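Local coordinates for putative permease protein, ABC transporter (Porphyromonas gingivalis, PDB 3IS6), which probably takes part in transport across the cell membrane as an ABC-transporter permease, this piece carrying its MacB-like periplasmic core domain, at residues G41-A44 with P45-E49; C110-S113 with E114-R118; V184-R187 with P188-P192. One frame throughout, in Å; residues are numbered along the deposited sequence.

Three short-range contacts, each between directly consecutive segments, illustrate how one chain starts helices and leaves strands. They come in series along the MacB-like periplasmic core domain: contact 1 at the start of helix 43-50, contact 2 where strand 109-113 passes into helix 114-119, and contact 3 where strand 181-186 ends in a turn. Contacts 1 and 3 are neighbours without touching, centres 16 Å and nearest atoms about 4 Å apart; strand 54-70, on which helix 43-50 packs, pairs with strand 181-186. Contact 2 lies on the opposite side of the chain's centre from contact 1, their centres 29 Å apart, yet shares the large mixed sheet with contact 3, so the junctions mark distant parts of one sheet-based domain.

Contact 1: G41-A44 with P45-E49; sequences GGVA and PAIQE
Val43 and Ile47 meet because Val43 swings CG1 to the far side from its backbone N (chi1 180°), while Ile47 sets CG1 opposite its carbonyl carbon (chi1 -73°) and extends from there to CD1. These torsions lay the two branched side chains side by side, one helical turn apart and pointing the same way, with Val43 CG1 against Ile47 CD1 at 3.7 Å. The backbone repeats the pairing: Ile47 N donates to Val43 O at 3.1 Å. That carbonyl is also flanked by carbon, since Ile47 CG1 lies 3.5 Å from Val43 O. Ala44 O is held less firmly, by a weak bond from Gln48 N at 3.3 Å and a second weak, strongly bent one from Ile47 N (121° at hydrogen). Proline suits a first turn, where an amide N-H has no carbonyl behind it in the helix to bond; Pro45 CD lies 3.6 Å from Gly42 O. Gly41 O is claimed by Arg59, and Gln48 OE1 by Ala57 N. The helix start lies between strand 54-70, where Ala44 and Pro45 touch Arg59 and Ile47 touches Val54, and helix 196-206, whose Met202 meets Ala46 and Ile47, while Trp174 packs on Val43 and Ala46.

Contact 2: C110-S113 with E114-R118; sequences CLIS and ESLAR
Ser113 and Leu116 provide a textbook N-cap at the point where a strand becomes a helix. Ser113 OG, placed between the backbone N and the carbonyl carbon (chi1 78°), accepts Leu116 N at 3.1 Å, in a fairly straight bond of 162° at hydrogen. The carbonyl of the same residue takes the next amide, Ala117 N to Ser113 O at 3.0 Å, and so one serine satisfies two amides of the first turn. Beside this polar grip lies a tight apolar one: Ile112 CG2 presses on Leu116 CB at 3.7 Å, and Ile112 CD1 reaches Leu116 CD2 at 3.9 Å, the two side chains crossing at a slant. The outer side of the helix is looser. There the exposed Arg118 folds back until one face of its guanidinium covers Ser115 CA near the rim, and NH2 makes only a weak bond to Ser115 OG, 3.2 Å long; the firmer partner of that hydroxyl is Asp148. Strand 110-113 and helix 114-118 run almost perpendicular, at 85°. The strand is held between strands 140-146 and 159-162, with Ile112 packed on Met159 and on Leu129 of strand 128-131, while Leu116 reaches the loop at Asp158.

Contact 3: V184-R187 with P188-P192; sequences VRLR and PGVSP
The flat carbonyl group of Arg187 is met by Val190 in two ways: Val190 N donates to Arg187 O at 3.2 Å from a position tilted 27° out of the carbonyl plane, while Val190 CG2 lies 3.6 Å from the same oxygen. Leu186 crosses the puckered ring of Pro192 at about a right angle, and Leu186 CD1 meets that ring at its CD corner, 3.9 Å away. Leu186 has CG opposite its carbonyl carbon and beside its backbone N (chi1 -49°), and this directs the branch across to the returning chain, where CD1 comes within 3.6 Å of Val190 O. Nearer the backbone, Leu186 CB and Val190 CB approach more loosely, to 4.3 Å. The bend that brings them together is a type II beta turn from Arg187 to Val190, with the classical Pro-Gly pair at its centre. Pro188 fits the first corner with its fixed phi; Gly189 takes the second with phi at 85°, a conformation in which a side chain would collide with Pro188 O. The turn ends strand 181-186 and starts the loop that leads to helix 196-206. On its exposed side the chain of Arg187 bends about its CB-CG bond and leads away from the turn, touching the side chain of Glu55 in strand 54-70, whose OE2 forms a salt bridge with Arg185 NH1. Toward the sheet, Leu186 and Pro192 both pack on Cys15 of strand 14-23 and Leu223 of strand 218-225, and Leu195 also touches Leu186.

Contact 1: G41-A44 with P45-E49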
ATOM      1  N   GLY A  41       5.358 -11.216   1.137  1.00 20.58           N
ATOM      2  CA  GLY A  41       5.855 -10.448   2.244  1.00 19.52           C
ATOM      3  C   GLY A  41       6.213 -11.213   3.486  1.00 19.87           C
ATOM      4  O   GLY A  41       7.125 -10.897   4.158  1.00 19.21           O
ATOM      5  N   GLY A  42       5.432 -12.227   3.757  1.00 20.14           N
ATOM      6  CA  GLY A  42       5.516 -13.012   4.956  1.00 20.17           C
ATOM      7  C   GLY A  42       6.744 -13.836   5.161  1.00 20.39           C
ATOM      8  O   GLY A  42       7.052 -14.180   6.244  1.00 20.72           O
ATOM      9  N   VAL A  43       7.400 -14.193   4.077  1.00 21.26           N
ATOM     10  CA  VAL A  43       8.472 -15.154   4.111  1.00 21.58           C
ATOM     11  C   VAL A  43       9.705 -14.783   4.887  1.00 21.61           C
ATOM     12  O   VAL A  43      10.132 -15.544   5.697  1.00 21.28           O
ATOM     13  CB  VAL A  43       8.914 -15.480   2.706  1.00 21.09           C
ATOM     14  CG1 VAL A  43       9.985 -16.454   2.722  1.00 21.62           C
ATOM     15  CG2 VAL A  43       7.797 -15.948   1.920  1.00 22.39           C
ATOM     16  N   ALA A  44      10.266 -13.607   4.678  1.00 20.94           N
ATOM     17  CA  ALA A  44      11.517 -13.313   5.346  1.00 21.69           C
ATOM     18  C   ALA A  44      11.458 -13.328   6.870  1.00 21.39           C
ATOM     19  O   ALA A  44      12.270 -13.914   7.477  1.00 21.59           O
ATOM     20  CB  ALA A  44      12.056 -12.012   4.889  1.00 20.67           C
ATOM     21  N   PRO A  45      10.480 -12.691   7.473  1.00 21.64           N
ATOM     22  CA  PRO A  45      10.408 -12.681   8.929  1.00 21.14           C
ATOM     23  C   PRO A  45      10.235 -14.069   9.483  1.00 21.11           C
ATOM     24  O   PRO A  45      10.803 -14.368  10.478  1.00 20.29           O
ATOM     25  CB  PRO A  45       9.184 -11.837   9.215  1.00 21.73           C
ATOM     26  CG  PRO A  45       8.653 -11.415   7.954  1.00 22.28           C
ATOM     27  CD  PRO A  45       9.599 -11.686   6.886  1.00 21.25           C
ATOM     28  N   ALA A  46       9.455 -14.893   8.824  1.00 20.46           N
ATOM     29  CA  ALA A  46       9.244 -16.244   9.248  1.00 20.84           C
ATOM     30  C   ALA A  46      10.518 -17.057   9.215  1.00 20.98           C
ATOM     31  O   ALA A  46      10.752 -17.865  10.062  1.00 21.16           O
ATOM     32  CB  ALA A  46       8.204 -16.867   8.461  1.00 20.65           C
ATOM     33  N   ILE A  47      11.355 -16.834   8.229  1.00 21.18           N
ATOM     34  CA  ILE A  47      12.591 -17.557   8.150  1.00 21.29           C
ATOM     35  C   ILE A  47      13.496 -17.244   9.322  1.00 21.85           C
ATOM     36  O   ILE A  47      14.065 -18.126   9.891  1.00 20.22           O
ATOM     37  CB  ILE A  47      13.305 -17.288   6.832  1.00 21.21           C
ATOM     38  CG1 ILE A  47      12.596 -17.998   5.715  1.00 20.73           C
ATOM     39  CG2 ILE A  47      14.682 -17.769   6.875  1.00 22.55           C
ATOM     40  CD1 ILE A  47      13.045 -17.596   4.412  1.00 20.61           C
ATOM     41  N   GLN A  48      13.609 -15.986   9.687  1.00 22.57           N
ATOM     42  CA  GLN A  48      14.455 -15.645  10.803  1.00 23.70           C
ATOM     43  C   GLN A  48      13.988 -16.265  12.097  1.00 24.17           C
ATOM     44  O   GLN A  48      14.774 -16.709  12.882  1.00 24.50           O
ATOM     45  CB  GLN A  48      14.557 -14.149  11.012  1.00 24.31           C
ATOM     46  CG  GLN A  48      15.674 -13.808  11.929  1.00 25.93           C
ATOM     47  CD  GLN A  48      15.996 -12.373  11.966  1.00 27.51           C
ATOM     48  OE1 GLN A  48      16.072 -11.723  10.968  1.00 27.13           O
ATOM     49  NE2 GLN A  48      16.203 -11.867  13.141  1.00 29.62           N
ATOM     50  N   GLU A  49      12.698 -16.222  12.323  1.00 24.37           N
ATOM     51  CA  GLU A  49      12.114 -16.820  13.495  1.00 24.63           C
ATOM     52  C   GLU A  49      12.193 -18.330  13.535  1.00 24.62           C
ATOM     53  O   GLU A  49      12.447 -18.878  14.560  1.00 23.92           O
ATOM     54  CB  GLU A  49      10.693 -16.318  13.698  1.00 24.53           C
TER

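Contact 2: C110-S113 with E114-R118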
ATOM      1  N   CYS A 110      12.529   9.388   5.988  1.00 20.45           N
ATOM      2  CA  CYS A 110      13.301   8.688   4.985  1.00 21.52           C
ATOM      3  C   CYS A 110      14.793   8.869   5.124  1.00 21.46           C
ATOM      4  O   CYS A 110      15.242   9.742   5.790  1.00 21.77           O
ATOM      5  CB  CYS A 110      12.894   9.136   3.600  1.00 22.03           C
ATOM      6  SG  CYS A 110      13.419  10.702   3.140  1.00 24.10           S
ATOM      7  N   LEU A 111      15.541   8.016   4.461  1.00 21.46           N
ATOM      8  CA  LEU A 111      16.953   8.179   4.310  1.00 20.78           C
ATOM      9  C   LEU A 111      17.211   8.466   2.856  1.00 20.52           C
ATOM     10  O   LEU A 111      16.533   7.961   2.013  1.00 20.46           O
ATOM     11  CB  LEU A 111      17.704   6.944   4.708  1.00 19.84           C
ATOM     12  CG  LEU A 111      17.443   6.372   6.075  1.00 21.34           C
ATOM     13  CD1 LEU A 111      18.088   5.057   6.205  1.00 20.34           C
ATOM     14  CD2 LEU A 111      17.991   7.303   7.075  1.00 22.29           C
ATOM     15  N   ILE A 112      18.199   9.298   2.612  1.00 19.90           N
ATOM     16  CA  ILE A 112      18.586   9.748   1.300  1.00 19.40           C
ATOM     17  C   ILE A 112      20.055   9.454   1.092  1.00 18.08           C
ATOM     18  O   ILE A 112      20.827   9.550   1.987  1.00 17.74           O
ATOM     19  CB  ILE A 112      18.349  11.227   1.202  1.00 20.60           C
ATOM     20  CG1 ILE A 112      16.866  11.515   1.313  1.00 21.04           C
ATOM     21  CG2 ILE A 112      18.896  11.768  -0.012  1.00 23.10           C
ATOM     22  CD1 ILE A 112      16.088  11.227   0.125  1.00 21.91           C
ATOM     23  N   SER A 113      20.421   9.088  -0.107  1.00 16.56           N
ATOM     24  CA  SER A 113      21.788   8.738  -0.408  1.00 16.98           C
ATOM     25  C   SER A 113      22.676   9.977  -0.415  1.00 17.28           C
ATOM     26  O   SER A 113      22.208  11.057  -0.612  1.00 18.30           O
ATOM     27  CB  SER A 113      21.882   8.031  -1.744  1.00 16.95           C
ATOM     28  OG  SER A 113      21.813   8.927  -2.789  1.00 13.33           O
ATOM     29  N   GLU A 114      23.968   9.785  -0.258  1.00 17.99           N
ATOM     30  CA  GLU A 114      24.901  10.877  -0.288  1.00 17.57           C
ATOM     31  C   GLU A 114      24.865  11.618  -1.628  1.00 17.38           C
ATOM     32  O   GLU A 114      24.898  12.810  -1.641  1.00 16.38           O
ATOM     33  CB  GLU A 114      26.313  10.380   0.007  1.00 18.27           C
ATOM     34  CG  GLU A 114      27.329  11.498   0.146  1.00 21.57           C
ATOM     35  CD  GLU A 114      28.686  11.100   0.767  1.00 26.44           C
ATOM     36  OE1 GLU A 114      28.954   9.909   0.958  1.00 28.35           O
ATOM     37  OE2 GLU A 114      29.477  12.017   1.067  1.00 25.47           O
ATOM     38  N   SER A 115      24.773  10.911  -2.741  1.00 16.00           N
ATOM     39  CA  SER A 115      24.682  11.581  -4.027  1.00 15.58           C
ATOM     40  C   SER A 115      23.432  12.403  -4.193  1.00 14.64           C
ATOM     41  O   SER A 115      23.481  13.458  -4.744  1.00 14.46           O
ATOM     42  CB  SER A 115      24.757  10.614  -5.179  1.00 15.69           C
ATOM     43  OG  SER A 115      26.007  10.033  -5.249  1.00 18.62           O
ATOM     44  N   LEU A 116      22.310  11.872  -3.756  1.00 13.10           N
ATOM     45  CA  LEU A 116      21.062  12.572  -3.867  1.00 12.98           C
ATOM     46  C   LEU A 116      21.066  13.819  -3.021  1.00 13.77           C
ATOM     47  O   LEU A 116      20.625  14.834  -3.445  1.00 13.58           O
ATOM     48  CB  LEU A 116      19.887  11.688  -3.539  1.00 11.96           C
ATOM     49  CG  LEU A 116      18.518  12.292  -3.753  1.00 11.59           C
ATOM     50  CD1 LEU A 116      18.390  12.979  -5.044  1.00 11.96           C
ATOM     51  CD2 LEU A 116      17.449  11.316  -3.551  1.00 10.43           C
ATOM     52  N   ALA A 117      21.614  13.719  -1.831  1.00 14.21           N
ATOM     53  CA  ALA A 117      21.695  14.864  -0.957  1.00 14.64           C
ATOM     54  C   ALA A 117      22.510  15.965  -1.603  1.00 15.06           C
ATOM     55  O   ALA A 117      22.150  17.090  -1.552  1.00 14.72           O
ATOM     56  CB  ALA A 117      22.304  14.478   0.314  1.00 14.01           C
ATOM     57  N   ARG A 118      23.597  15.589  -2.235  1.00 15.61           N
ATOM     58  CA  ARG A 118      24.448  16.509  -2.941  1.00 16.03           C
ATOM     59  C   ARG A 118      23.736  17.166  -4.096  1.00 15.71           C
ATOM     60  O   ARG A 118      23.828  18.330  -4.283  1.00 15.04           O
ATOM     61  CB  ARG A 118      25.675  15.759  -3.419  1.00 16.24           C
ATOM     62  CG  ARG A 118      26.610  16.527  -4.303  1.00 19.01           C
ATOM     63  CD  ARG A 118      27.883  15.751  -4.521  1.00 21.91           C
ATOM     64  NE  ARG A 118      27.701  14.717  -5.529  1.00 24.25           N
ATOM     65  CZ  ARG A 118      27.874  13.425  -5.308  1.00 25.72           C
ATOM     66  NH1 ARG A 118      28.270  13.004  -4.124  1.00 26.23           N
ATOM     67  NH2 ARG A 118      27.665  12.569  -6.278  1.00 25.49           N
TER

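Contact 3: V184-R187 with P188-P192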
ATOM      1  N   VAL A 184      18.855 -13.569   3.240  1.00 13.44           N
ATOM      2  CA  VAL A 184      19.124 -14.382   4.388  1.00 14.77           C
ATOM      3  C   VAL A 184      20.611 -14.572   4.606  1.00 15.93           C
ATOM      4  O   VAL A 184      21.285 -15.028   3.733  1.00 16.83           O
ATOM      5  CB  VAL A 184      18.523 -15.743   4.168  1.00 15.39           C
ATOM      6  CG1 VAL A 184      18.705 -16.597   5.316  1.00 15.12           C
ATOM      7  CG2 VAL A 184      17.124 -15.655   3.831  1.00 16.21           C
ATOM      8  N   ARG A 185      21.114 -14.262   5.782  1.00 16.00           N
ATOM      9  CA  ARG A 185      22.480 -14.563   6.105  1.00 16.14           C
ATOM     10  C   ARG A 185      22.579 -15.769   7.015  1.00 16.58           C
ATOM     11  O   ARG A 185      22.078 -15.759   8.090  1.00 16.47           O
ATOM     12  CB  ARG A 185      23.152 -13.383   6.764  1.00 16.40           C
ATOM     13  CG  ARG A 185      24.602 -13.553   7.012  1.00 15.69           C
ATOM     14  CD  ARG A 185      25.044 -12.828   8.219  1.00 18.39           C
ATOM     15  NE  ARG A 185      25.031 -11.412   8.020  1.00 21.40           N
ATOM     16  CZ  ARG A 185      24.875 -10.538   8.986  1.00 20.60           C
ATOM     17  NH1 ARG A 185      24.770 -10.945  10.229  1.00 19.60           N
ATOM     18  NH2 ARG A 185      24.850  -9.267   8.708  1.00 19.38           N
ATOM     19  N   LEU A 186      23.237 -16.801   6.533  1.00 16.75           N
ATOM     20  CA  LEU A 186      23.476 -18.011   7.278  1.00 17.39           C
ATOM     21  C   LEU A 186      24.685 -17.963   8.207  1.00 18.12           C
ATOM     22  O   LEU A 186      25.635 -17.291   7.947  1.00 18.14           O
ATOM     23  CB  LEU A 186      23.624 -19.177   6.321  1.00 17.06           C
ATOM     24  CG  LEU A 186      22.571 -19.313   5.265  1.00 18.17           C
ATOM     25  CD1 LEU A 186      22.934 -20.284   4.262  1.00 19.18           C
ATOM     26  CD2 LEU A 186      21.300 -19.653   5.868  1.00 18.68           C
ATOM     27  N   ARG A 187      24.648 -18.751   9.266  1.00 18.69           N
ATOM     28  CA  ARG A 187      25.805 -18.943  10.100  1.00 19.88           C
ATOM     29  C   ARG A 187      26.857 -19.758   9.378  1.00 19.87           C
ATOM     30  O   ARG A 187      26.567 -20.513   8.488  1.00 19.18           O
ATOM     31  CB  ARG A 187      25.438 -19.647  11.385  1.00 20.41           C
ATOM     32  CG  ARG A 187      24.159 -19.251  11.944  1.00 22.96           C
ATOM     33  CD  ARG A 187      24.209 -19.150  13.445  1.00 28.31           C
ATOM     34  NE  ARG A 187      22.946 -18.703  14.013  1.00 31.17           N
ATOM     35  CZ  ARG A 187      22.796 -17.571  14.682  1.00 31.92           C
ATOM     36  NH1 ARG A 187      23.831 -16.782  14.895  1.00 31.55           N
ATOM     37  NH2 ARG A 187      21.613 -17.245  15.150  1.00 31.54           N
ATOM     38  N   PRO A 188      28.088 -19.628   9.811  1.00 20.26           N
ATOM     39  CA  PRO A 188      29.190 -20.289   9.137  1.00 20.15           C
ATOM     40  C   PRO A 188      28.969 -21.782   9.097  1.00 20.41           C
ATOM     41  O   PRO A 188      28.507 -22.368  10.031  1.00 20.08           O
ATOM     42  CB  PRO A 188      30.352 -19.988  10.053  1.00 20.21           C
ATOM     43  CG  PRO A 188      29.989 -18.812  10.715  1.00 20.54           C
ATOM     44  CD  PRO A 188      28.562 -18.875  10.965  1.00 20.48           C
ATOM     45  N   GLY A 189      29.255 -22.377   7.969  1.00 20.57           N
ATOM     46  CA  GLY A 189      29.124 -23.796   7.825  1.00 20.81           C
ATOM     47  C   GLY A 189      27.777 -24.358   7.457  1.00 20.90           C
ATOM     48  O   GLY A 189      27.674 -25.548   7.233  1.00 20.79           O
ATOM     49  N   VAL A 190      26.756 -23.520   7.358  1.00 20.35           N
ATOM     50  CA  VAL A 190      25.453 -23.995   6.958  1.00 20.46           C
ATOM     51  C   VAL A 190      25.256 -23.892   5.461  1.00 20.53           C
ATOM     52  O   VAL A 190      25.356 -22.842   4.888  1.00 20.54           O
ATOM     53  CB  VAL A 190      24.361 -23.202   7.613  1.00 20.61           C
ATOM     54  CG1 VAL A 190      23.036 -23.600   7.088  1.00 19.75           C
ATOM     55  CG2 VAL A 190      24.426 -23.324   9.092  1.00 20.73           C
ATOM     56  N   SER A 191      24.986 -24.997   4.820  1.00 20.66           N
ATOM     57  CA  SER A 191      24.740 -24.964   3.415  1.00 20.91           C
ATOM     58  C   SER A 191      23.310 -24.633   3.168  1.00 20.75           C
ATOM     59  O   SER A 191      22.458 -25.092   3.857  1.00 20.95           O
ATOM     60  CB  SER A 191      25.069 -26.277   2.782  1.00 21.39           C
ATOM     61  OG  SER A 191      24.045 -27.170   3.056  1.00 23.19           O
ATOM     62  N   PRO A 192      23.055 -23.854   2.138  1.00 20.22           N
ATOM     63  CA  PRO A 192      21.706 -23.437   1.824  1.00 20.30           C
ATOM     64  C   PRO A 192      20.839 -24.616   1.510  1.00 20.62           C
ATOM     65  O   PRO A 192      19.707 -24.654   1.880  1.00 20.43           O
ATOM     66  CB  PRO A 192      21.900 -22.557   0.604  1.00 20.06           C
ATOM     67  CG  PRO A 192      23.329 -22.400   0.424  1.00 20.09           C
ATOM     68  CD  PRO A 192      24.031 -22.937   1.565  1.00 20.01           C
TER